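Side-chain contacts in PKS (Streptomyces albus, PDB 4OQJ), which probably catalyses carbon-carbon bond formation between acyl chains in oxazolomycin biosynthesis, as a ketosynthase domain of a modular polyketide synthase: residues P125-Q130 and R507-Y512; A121-Q126 and V264-S269; Q303-V308 and D337-A342. All coordinates share one frame; numbering follows the deposited sequence.

Interaction 1 (P125-Q130 and R507-Y512); sequences PQRGEQ and RRVLPY
Gln126 lays its side-chain amide flat over the guanidinium of Arg508, joining the loop between helix 105-121 and strand 132-138 of the thiolase-fold ketosynthase to the loop that enters strand 512-518 of the C-terminal extension. The stacked planes lie only 4° apart, with Gln126 NE2 3.4 Å above the guanidinium plane, over its centre. Arg508 is bent at its third torsion (chi3 -78°), which turns its flat end under the amide, and its NH2 reaches the carbonyl of Lys179.

Van der Waals packing comes from Val509, whose CG2 sits over one face of the Arg127 guanidinium, toward its rim, 3.8 Å from Arg127 CZ.

Among the polar links, the direct one is weak: Arg127 NH2 gives a bent hydrogen bond (119°) to Arg507 O at 2.8 Å. Stronger ties hold the same guanidinium, a salt bridge from NE to Asp124 and a hydrogen bond from NH1 to Ala504 O.

Two waters complete the joint, both donating to Gln126 OE1, which would help to set the rotation of its amide. One accepts from Val509 N at 3.0 Å, and the other donates to Val509 O at 2.8 Å.

Interaction 2 (A121-Q126 and V264-S269); sequences AGYDPQ and VLKRLS
A Schellman motif closes helix 105-121 where it meets strand 259-267 of the large mixed sheet, in the thiolase-type core of the ketosynthase. Gly122, with positive phi, is the C-prime residue of the motif, and its turn carries the chain out of the helix so that Ala121 and Tyr123, just before and just after it, both send their CB atoms toward the strand. Their partners, Val264 and Lys266, are two residues apart on that strand and project from the same face of the sheet.

The apolar part of the contact is small: Ala121 CB meets Val264 CG1 at 4.2 Å. This pair packs the last turn of the helix against the sheet, where Val264 also touches Met214 and Leu216 of the adjacent strand 214-221.

The polar part is a buried hydrogen bond, in which Lys266 NZ donates to Tyr123 OH at 2.9 Å. Lys266 leaves the backbone with CG anti to N (chi1 -178°) and runs extended until its third torsion, where the chain bends and NZ meets the hydroxyl oxygen. The two side chains cross at about a right angle. Asp274 and Asp276 form salt bridges with the same ammonium; the Tyr123 hydroxyl also hydrogen-bonds Asp276, through OD1, while OD2 of that carboxylate bridges to the ammonium, closing a shared polar cluster. The two carboxylates would be expected to keep the lysine charged in this buried setting. Arg691 makes a cation-pi contact with the tyrosine.

Beyond the tyrosine, Asp124 forms an Asx turn within the loop: its OD1, approached from above the carboxylate plane, accepts from Gln126 N at 3.0 Å.

Interaction 3 (Q303-V308 and D337-A342); sequences QGQAAV and DPIEVA
This is a buried helix-to-helix contact in the C-terminal half of the thiolase-fold ketosynthase, where helix 302-316 lies beside helix 336-348 and Gln305 carries the contact between the two segments. The backbones come nearest at Gln305 and Glu340, whose CA atoms are 7.3 Å apart, and Gln305 directs its CB toward the other helix. Its side chain is extended beyond CG (chi2 -179°), which carries the amide across to the opposing backbone.

Packing there is close. Gln305 OE1 lies 3.3 Å from Glu340 CA and 3.8 Å from Glu340 CB, while at the other end of the amide Gln305 NE2 rests 3.8 Å from Ile339 CG2. The glutamine thus straddles two successive residues of the second helix and crosses each of their side chains at about a right angle. Its apolar neighbours include Ala343, one turn further along that helix, and Phe436 of strand 430-436.

Glu340 takes part through its backbone and the base of its side chain rather than through its acid group. With CG anti to the backbone N (chi1 -177°), the extended chain delivers the carboxylate to the loop before the helix, where OE2 accepts from the backbone N of His329 and OE1 from that of Gly330. The plane of this carboxylate stands 81° from that of the Gln305 amide.

Gln303 hydrogen-bonds Gln346 further along helix 336-348, but between segments 303-308 and 337-342 the link is through water. One molecule donates to Gln305 OE1 at 2.7 Å and to Glu340 O at 3.0 Å.

In the fold
Interactions 1 and 2 both draw on the loop after helix 105-121, share Pro125 and Gln126, and have centres about 13 Å apart. That loop is held on two fronts: by interaction 2 to strand 259-267 in the sheet, and by interaction 1 to the C-terminal extension, far along the chain. Asp124 of segment 121-126 touches Arg507 and Arg508, so the two contacts adjoin. Interaction 3 stands apart, its centre about 34 Å from that of interaction 2 and 45 Å from that of interaction 1. Along the chain it follows interaction 2 and falls between the two segments of interaction 1, tying two helices of the C-terminal half of the ketosynthase together locally.

Interaction 1 (P125-Q130 and R507-Y512)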
loop_
_atom_site.group_PDB
_atom_site.type_symbol
_atom_site.label_atom_id
_atom_site.label_comp_id
_atom_site.label_asym_id
_atom_site.label_seq_id
_atom_site.Cartn_x
_atom_site.Cartn_y
_atom_site.Cartn_z
ATOM N N PRO A 125 14.086 12.255 13.174
ATOM C CA PRO A 125 13.741 12.750 11.836
ATOM C C PRO A 125 13.523 14.259 11.754
ATOM O O PRO A 125 13.370 14.785 10.647
ATOM C CB PRO A 125 12.434 12.015 11.503
ATOM C CG PRO A 125 12.262 10.968 12.539
ATOM C CD PRO A 125 13.022 11.415 13.749
ATOM N N GLN A 126 13.507 14.962 12.885
ATOM C CA GLN A 126 13.397 16.417 12.829
ATOM C C GLN A 126 14.705 17.045 12.362
ATOM O O GLN A 126 14.756 18.236 12.066
ATOM C CB GLN A 126 12.997 17.001 14.186
ATOM C CG GLN A 126 11.641 16.540 14.664
ATOM C CD GLN A 126 11.193 17.276 15.913
ATOM O OE1 GLN A 126 12.013 17.679 16.744
ATOM N NE2 GLN A 126 9.885 17.478 16.039
ATOM N N ARG A 127 15.766 16.252 12.303
ATOM C CA ARG A 127 17.064 16.746 11.832
ATOM C C ARG A 127 17.573 15.833 10.719
ATOM O O ARG A 127 17.069 14.725 10.551
ATOM C CB ARG A 127 18.064 16.808 12.980
ATOM C CG ARG A 127 17.752 17.867 14.048
ATOM C CD ARG A 127 18.765 17.780 15.214
ATOM N NE ARG A 127 18.426 16.705 16.154
ATOM C CZ ARG A 127 19.265 16.198 17.055
ATOM N NH1 ARG A 127 20.511 16.644 17.143
ATOM N NH2 ARG A 127 18.857 15.240 17.871
ATOM N N GLY A 128 18.556 16.292 9.952
ATOM C CA GLY A 128 19.180 15.434 8.957
ATOM C C GLY A 128 18.488 15.452 7.609
ATOM O O GLY A 128 17.447 16.102 7.435
ATOM N N GLU A 129 19.079 14.738 6.652
ATOM C CA GLU A 129 18.645 14.787 5.256
ATOM C C GLU A 129 18.016 13.472 4.805
ATOM O O GLU A 129 17.682 13.315 3.633
ATOM C CB GLU A 129 19.831 15.128 4.343
ATOM N N GLN A 130 17.871 12.530 5.732
ATOM C CA GLN A 130 17.279 11.233 5.410
ATOM C C GLN A 130 15.836 11.422 4.955
ATOM O O GLN A 130 15.133 12.298 5.445
ATOM C CB GLN A 130 17.360 10.280 6.617
ATOM C CG GLN A 130 16.462 10.648 7.793
ATOM C CD GLN A 130 16.911 11.910 8.509
ATOM O OE1 GLN A 130 18.002 11.951 9.082
ATOM N NE2 GLN A 130 16.078 12.952 8.469
ATOM N N ARG A 507 17.869 11.647 19.343
ATOM C CA ARG A 507 16.802 11.926 20.305
ATOM C C ARG A 507 16.183 13.284 20.002
ATOM O O ARG A 507 16.892 14.222 19.650
ATOM C CB ARG A 507 17.352 11.889 21.733
ATOM C CG ARG A 507 17.747 10.500 22.206
ATOM C CD ARG A 507 16.502 9.667 22.465
ATOM N NE ARG A 507 16.765 8.304 22.928
ATOM C CZ ARG A 507 17.146 7.303 22.142
ATOM N NH1 ARG A 507 17.368 7.512 20.845
ATOM N NH2 ARG A 507 17.316 6.090 22.652
ATOM N N ARG A 508 14.865 13.399 20.123
ATOM C CA ARG A 508 14.210 14.675 19.863
ATOM C C ARG A 508 14.773 15.765 20.794
ATOM O O ARG A 508 15.009 15.512 21.967
ATOM C CB ARG A 508 12.704 14.558 20.052
ATOM C CG ARG A 508 11.968 15.833 19.674
ATOM C CD ARG A 508 10.473 15.638 19.669
ATOM N NE ARG A 508 10.013 14.948 18.463
ATOM C CZ ARG A 508 8.746 14.917 18.074
ATOM N NH1 ARG A 508 7.810 15.524 18.792
ATOM N NH2 ARG A 508 8.413 14.290 16.964
ATOM N N VAL A 509 14.973 16.965 20.260
ATOM C CA VAL A 509 15.496 18.095 21.041
ATOM C C VAL A 509 14.345 18.750 21.773
ATOM O O VAL A 509 13.483 19.367 21.139
ATOM C CB VAL A 509 16.182 19.149 20.137
ATOM C CG1 VAL A 509 16.706 20.321 20.967
ATOM C CG2 VAL A 509 17.294 18.513 19.354
ATOM N N LEU A 510 14.314 18.615 23.090
ATOM C CA LEU A 510 13.157 19.051 23.869
ATOM C C LEU A 510 13.586 20.048 24.957
ATOM O O LEU A 510 14.781 20.225 25.186
ATOM C CB LEU A 510 12.443 17.829 24.456
ATOM C CG LEU A 510 11.781 16.915 23.411
ATOM C CD1 LEU A 510 11.388 15.572 24.012
ATOM C CD2 LEU A 510 10.553 17.589 22.834
ATOM N N PRO A 511 12.613 20.716 25.612
ATOM C CA PRO A 511 12.927 21.913 26.420
ATOM C C PRO A 511 13.557 21.695 27.796
ATOM O O PRO A 511 14.335 22.544 28.238
ATOM C CB PRO A 511 11.554 22.581 26.603
ATOM C CG PRO A 511 10.681 21.993 25.555
ATOM C CD PRO A 511 11.164 20.598 25.365
ATOM N N TYR A 512 13.187 20.630 28.498
ATOM C CA TYR A 512 13.806 20.346 29.797
ATOM C C TYR A 512 15.037 19.498 29.554
ATOM O O TYR A 512 14.937 18.370 29.069
ATOM C CB TYR A 512 12.801 19.668 30.726
ATOM C CG TYR A 512 11.646 20.591 31.003
ATOM C CD1 TYR A 512 10.538 20.617 30.164
ATOM C CD2 TYR A 512 11.690 21.486 32.068
ATOM C CE1 TYR A 512 9.495 21.479 30.397
ATOM C CE2 TYR A 512 10.646 22.354 32.310
ATOM C CZ TYR A 512 9.558 22.352 31.472
ATOM O OH TYR A 512 8.515 23.210 31.701
HETATM O O HOH W 1 14.630 17.420 17.352
HETATM O O HOH W 2 11.782 19.396 18.943
#

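Interaction 2 (A121-Q126 and V264-S269)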
loop_
_atom_site.group_PDB
_atom_site.type_symbol
_atom_site.label_atom_id
_atom_site.label_comp_id
_atom_site.label_asym_id
_atom_site.label_seq_id
_atom_site.Cartn_x
_atom_site.Cartn_y
_atom_site.Cartn_z
ATOM N N ALA A 121 16.483 3.039 16.772
ATOM C CA ALA A 121 17.358 3.085 15.596
ATOM C C ALA A 121 18.435 4.154 15.725
ATOM O O ALA A 121 19.526 4.012 15.168
ATOM C CB ALA A 121 16.544 3.327 14.335
ATOM N N GLY A 122 18.130 5.218 16.467
ATOM C CA GLY A 122 19.079 6.289 16.706
ATOM C C GLY A 122 18.900 7.483 15.773
ATOM O O GLY A 122 19.820 8.281 15.640
ATOM N N TYR A 123 17.723 7.620 15.159
ATOM C CA TYR A 123 17.463 8.716 14.217
ATOM C C TYR A 123 16.340 9.641 14.685
ATOM O O TYR A 123 15.239 9.195 15.000
ATOM C CB TYR A 123 17.136 8.166 12.822
ATOM C CG TYR A 123 18.367 7.659 12.113
ATOM C CD1 TYR A 123 18.797 6.334 12.271
ATOM C CD2 TYR A 123 19.132 8.508 11.332
ATOM C CE1 TYR A 123 19.945 5.878 11.646
ATOM C CE2 TYR A 123 20.289 8.068 10.719
ATOM C CZ TYR A 123 20.685 6.756 10.872
ATOM O OH TYR A 123 21.833 6.340 10.252
ATOM N N ASP A 124 16.664 10.926 14.766
ATOM C CA ASP A 124 15.699 11.993 15.011
ATOM C C ASP A 124 15.290 12.585 13.657
ATOM O O ASP A 124 16.061 13.327 13.038
ATOM C CB ASP A 124 16.309 13.073 15.920
ATOM C CG ASP A 124 15.404 14.278 16.103
ATOM O OD1 ASP A 124 14.213 14.207 15.695
ATOM O OD2 ASP A 124 15.888 15.300 16.664
ATOM N N PRO A 125 14.086 12.255 13.174
ATOM C CA PRO A 125 13.741 12.750 11.836
ATOM C C PRO A 125 13.523 14.259 11.754
ATOM O O PRO A 125 13.370 14.785 10.647
ATOM C CB PRO A 125 12.434 12.015 11.503
ATOM C CG PRO A 125 12.262 10.968 12.539
ATOM C CD PRO A 125 13.022 11.415 13.749
ATOM N N GLN A 126 13.507 14.962 12.885
ATOM C CA GLN A 126 13.397 16.417 12.829
ATOM C C GLN A 126 14.705 17.045 12.362
ATOM O O GLN A 126 14.756 18.236 12.066
ATOM C CB GLN A 126 12.997 17.001 14.186
ATOM C CG GLN A 126 11.641 16.540 14.664
ATOM C CD GLN A 126 11.193 17.276 15.913
ATOM O OE1 GLN A 126 12.013 17.679 16.744
ATOM N NE2 GLN A 126 9.885 17.478 16.039
ATOM N N VAL A 264 12.153 -0.371 11.647
ATOM C CA VAL A 264 12.796 0.665 10.839
ATOM C C VAL A 264 13.767 -0.032 9.889
ATOM O O VAL A 264 14.624 -0.797 10.334
ATOM C CB VAL A 264 13.542 1.675 11.724
ATOM C CG1 VAL A 264 14.233 2.762 10.889
ATOM C CG2 VAL A 264 12.601 2.294 12.739
ATOM N N LEU A 265 13.612 0.220 8.591
ATOM C CA LEU A 265 14.320 -0.500 7.540
ATOM C C LEU A 265 15.206 0.453 6.746
ATOM O O LEU A 265 14.860 1.619 6.562
ATOM C CB LEU A 265 13.317 -1.185 6.606
ATOM C CG LEU A 265 12.305 -2.089 7.327
ATOM C CD1 LEU A 265 11.267 -2.634 6.361
ATOM C CD2 LEU A 265 13.009 -3.231 8.039
ATOM N N LYS A 266 16.342 -0.067 6.281
ATOM C CA LYS A 266 17.331 0.688 5.522
ATOM C C LYS A 266 18.142 -0.301 4.697
ATOM O O LYS A 266 18.354 -1.426 5.139
ATOM C CB LYS A 266 18.251 1.465 6.471
ATOM C CG LYS A 266 19.298 2.338 5.775
ATOM C CD LYS A 266 20.317 2.893 6.780
ATOM C CE LYS A 266 20.312 4.393 6.840
ATOM N NZ LYS A 266 21.380 4.963 7.729
ATOM N N ARG A 267 18.601 0.089 3.516
ATOM C CA ARG A 267 19.450 -0.815 2.746
ATOM C C ARG A 267 20.591 -1.253 3.625
ATOM O O ARG A 267 21.144 -0.443 4.356
ATOM C CB ARG A 267 20.027 -0.159 1.507
ATOM C CG ARG A 267 19.050 0.177 0.430
ATOM C CD ARG A 267 19.839 0.631 -0.767
ATOM N NE ARG A 267 18.993 1.143 -1.832
ATOM C CZ ARG A 267 18.825 0.555 -3.013
ATOM N NH1 ARG A 267 19.443 -0.593 -3.313
ATOM N NH2 ARG A 267 18.031 1.128 -3.907
ATOM N N LEU A 268 20.947 -2.524 3.558
ATOM C CA LEU A 268 22.009 -3.033 4.425
ATOM C C LEU A 268 23.324 -2.324 4.169
ATOM O O LEU A 268 24.031 -1.977 5.116
ATOM C CB LEU A 268 22.198 -4.535 4.237
ATOM C CG LEU A 268 23.355 -5.142 5.030
ATOM C CD1 LEU A 268 23.195 -4.883 6.516
ATOM C CD2 LEU A 268 23.468 -6.657 4.750
ATOM N N SER A 269 23.661 -2.105 2.902
ATOM C CA SER A 269 24.922 -1.426 2.586
ATOM C C SER A 269 24.953 -0.033 3.208
ATOM O O SER A 269 25.972 0.351 3.765
ATOM C CB SER A 269 25.142 -1.325 1.080
ATOM O OG SER A 269 24.102 -0.578 0.472
#

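Interaction 3 (Q303-V308 and D337-A342)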
loop_
_atom_site.group_PDB
_atom_site.type_symbol
_atom_site.label_atom_id
_atom_site.label_comp_id
_atom_site.label_asym_id
_atom_site.label_seq_id
_atom_site.Cartn_x
_atom_site.Cartn_y
_atom_site.Cartn_z
ATOM N N GLN A 303 -2.167 -23.935 -1.897
ATOM C CA GLN A 303 -1.389 -23.487 -3.048
ATOM C C GLN A 303 -0.932 -22.051 -2.929
ATOM O O GLN A 303 0.210 -21.748 -3.273
ATOM C CB GLN A 303 -2.188 -23.699 -4.328
ATOM C CG GLN A 303 -2.359 -25.178 -4.647
ATOM C CD GLN A 303 -1.029 -25.952 -4.589
ATOM O OE1 GLN A 303 -0.003 -25.490 -5.095
ATOM N NE2 GLN A 303 -1.048 -27.121 -3.950
ATOM N N GLY A 304 -1.797 -21.173 -2.421
ATOM C CA GLY A 304 -1.436 -19.781 -2.235
ATOM C C GLY A 304 -0.290 -19.637 -1.250
ATOM O O GLY A 304 0.662 -18.885 -1.476
ATOM N N GLN A 305 -0.386 -20.352 -0.140
ATOM C CA GLN A 305 0.673 -20.340 0.870
ATOM C C GLN A 305 1.978 -20.925 0.312
ATOM O O GLN A 305 3.050 -20.328 0.445
ATOM C CB GLN A 305 0.253 -21.130 2.108
ATOM C CG GLN A 305 -0.893 -20.544 2.920
ATOM C CD GLN A 305 -1.205 -21.407 4.149
ATOM O OE1 GLN A 305 -0.333 -22.099 4.666
ATOM N NE2 GLN A 305 -2.448 -21.385 4.594
ATOM N N ALA A 306 1.893 -22.087 -0.323
ATOM C CA ALA A 306 3.098 -22.729 -0.847
ATOM C C ALA A 306 3.809 -21.790 -1.829
ATOM O O ALA A 306 5.033 -21.654 -1.809
ATOM C CB ALA A 306 2.745 -24.054 -1.519
ATOM N N ALA A 307 3.036 -21.130 -2.683
ATOM C CA ALA A 307 3.619 -20.242 -3.691
ATOM C C ALA A 307 4.325 -19.047 -3.065
ATOM O O ALA A 307 5.411 -18.667 -3.496
ATOM C CB ALA A 307 2.554 -19.754 -4.652
ATOM N N VAL A 308 3.733 -18.431 -2.052
ATOM C CA VAL A 308 4.357 -17.212 -1.552
ATOM C C VAL A 308 5.656 -17.565 -0.800
ATOM O O VAL A 308 6.630 -16.809 -0.843
ATOM C CB VAL A 308 3.396 -16.399 -0.663
ATOM C CG1 VAL A 308 3.340 -16.957 0.760
ATOM C CG2 VAL A 308 3.822 -14.956 -0.646
ATOM N N ASP A 337 -3.886 -25.829 10.550
ATOM C CA ASP A 337 -2.539 -26.278 10.904
ATOM C C ASP A 337 -1.969 -27.308 9.894
ATOM O O ASP A 337 -0.850 -27.132 9.410
ATOM C CB ASP A 337 -2.526 -26.857 12.328
ATOM C CG ASP A 337 -2.476 -25.763 13.428
ATOM O OD1 ASP A 337 -2.493 -24.545 13.119
ATOM O OD2 ASP A 337 -2.418 -26.134 14.621
ATOM N N PRO A 338 -2.721 -28.379 9.575
ATOM C CA PRO A 338 -2.179 -29.319 8.577
ATOM C C PRO A 338 -1.939 -28.663 7.226
ATOM O O PRO A 338 -0.982 -28.998 6.537
ATOM C CB PRO A 338 -3.272 -30.391 8.469
ATOM C CG PRO A 338 -3.979 -30.328 9.788
ATOM C CD PRO A 338 -3.973 -28.878 10.171
ATOM N N ILE A 339 -2.801 -27.724 6.859
ATOM C CA ILE A 339 -2.650 -27.009 5.600
ATOM C C ILE A 339 -1.355 -26.184 5.595
ATOM O O ILE A 339 -0.614 -26.179 4.601
ATOM C CB ILE A 339 -3.896 -26.106 5.326
ATOM C CG1 ILE A 339 -5.060 -26.991 4.835
ATOM C CG2 ILE A 339 -3.584 -25.000 4.326
ATOM C CD1 ILE A 339 -6.301 -26.251 4.423
ATOM N N GLU A 340 -1.059 -25.499 6.695
ATOM C CA GLU A 340 0.121 -24.641 6.707
ATOM C C GLU A 340 1.391 -25.486 6.528
ATOM O O GLU A 340 2.301 -25.114 5.785
ATOM C CB GLU A 340 0.214 -23.805 7.994
ATOM C CG GLU A 340 1.417 -22.864 7.954
ATOM C CD GLU A 340 1.345 -21.722 8.954
ATOM O OE1 GLU A 340 0.501 -21.786 9.877
ATOM O OE2 GLU A 340 2.140 -20.760 8.801
ATOM N N VAL A 341 1.436 -26.632 7.184
ATOM C CA VAL A 341 2.607 -27.499 7.111
ATOM C C VAL A 341 2.691 -28.178 5.748
ATOM O O VAL A 341 3.780 -28.373 5.215
ATOM C CB VAL A 341 2.579 -28.533 8.228
ATOM C CG1 VAL A 341 3.750 -29.502 8.108
ATOM C CG2 VAL A 341 2.614 -27.816 9.594
ATOM N N ALA A 342 1.543 -28.548 5.187
ATOM C CA ALA A 342 1.515 -29.120 3.841
ATOM C C ALA A 342 2.067 -28.119 2.829
ATOM O O ALA A 342 2.786 -28.487 1.905
ATOM C CB ALA A 342 0.102 -29.535 3.458
HETATM O O HOH W 3 2.397 -22.299 4.882
#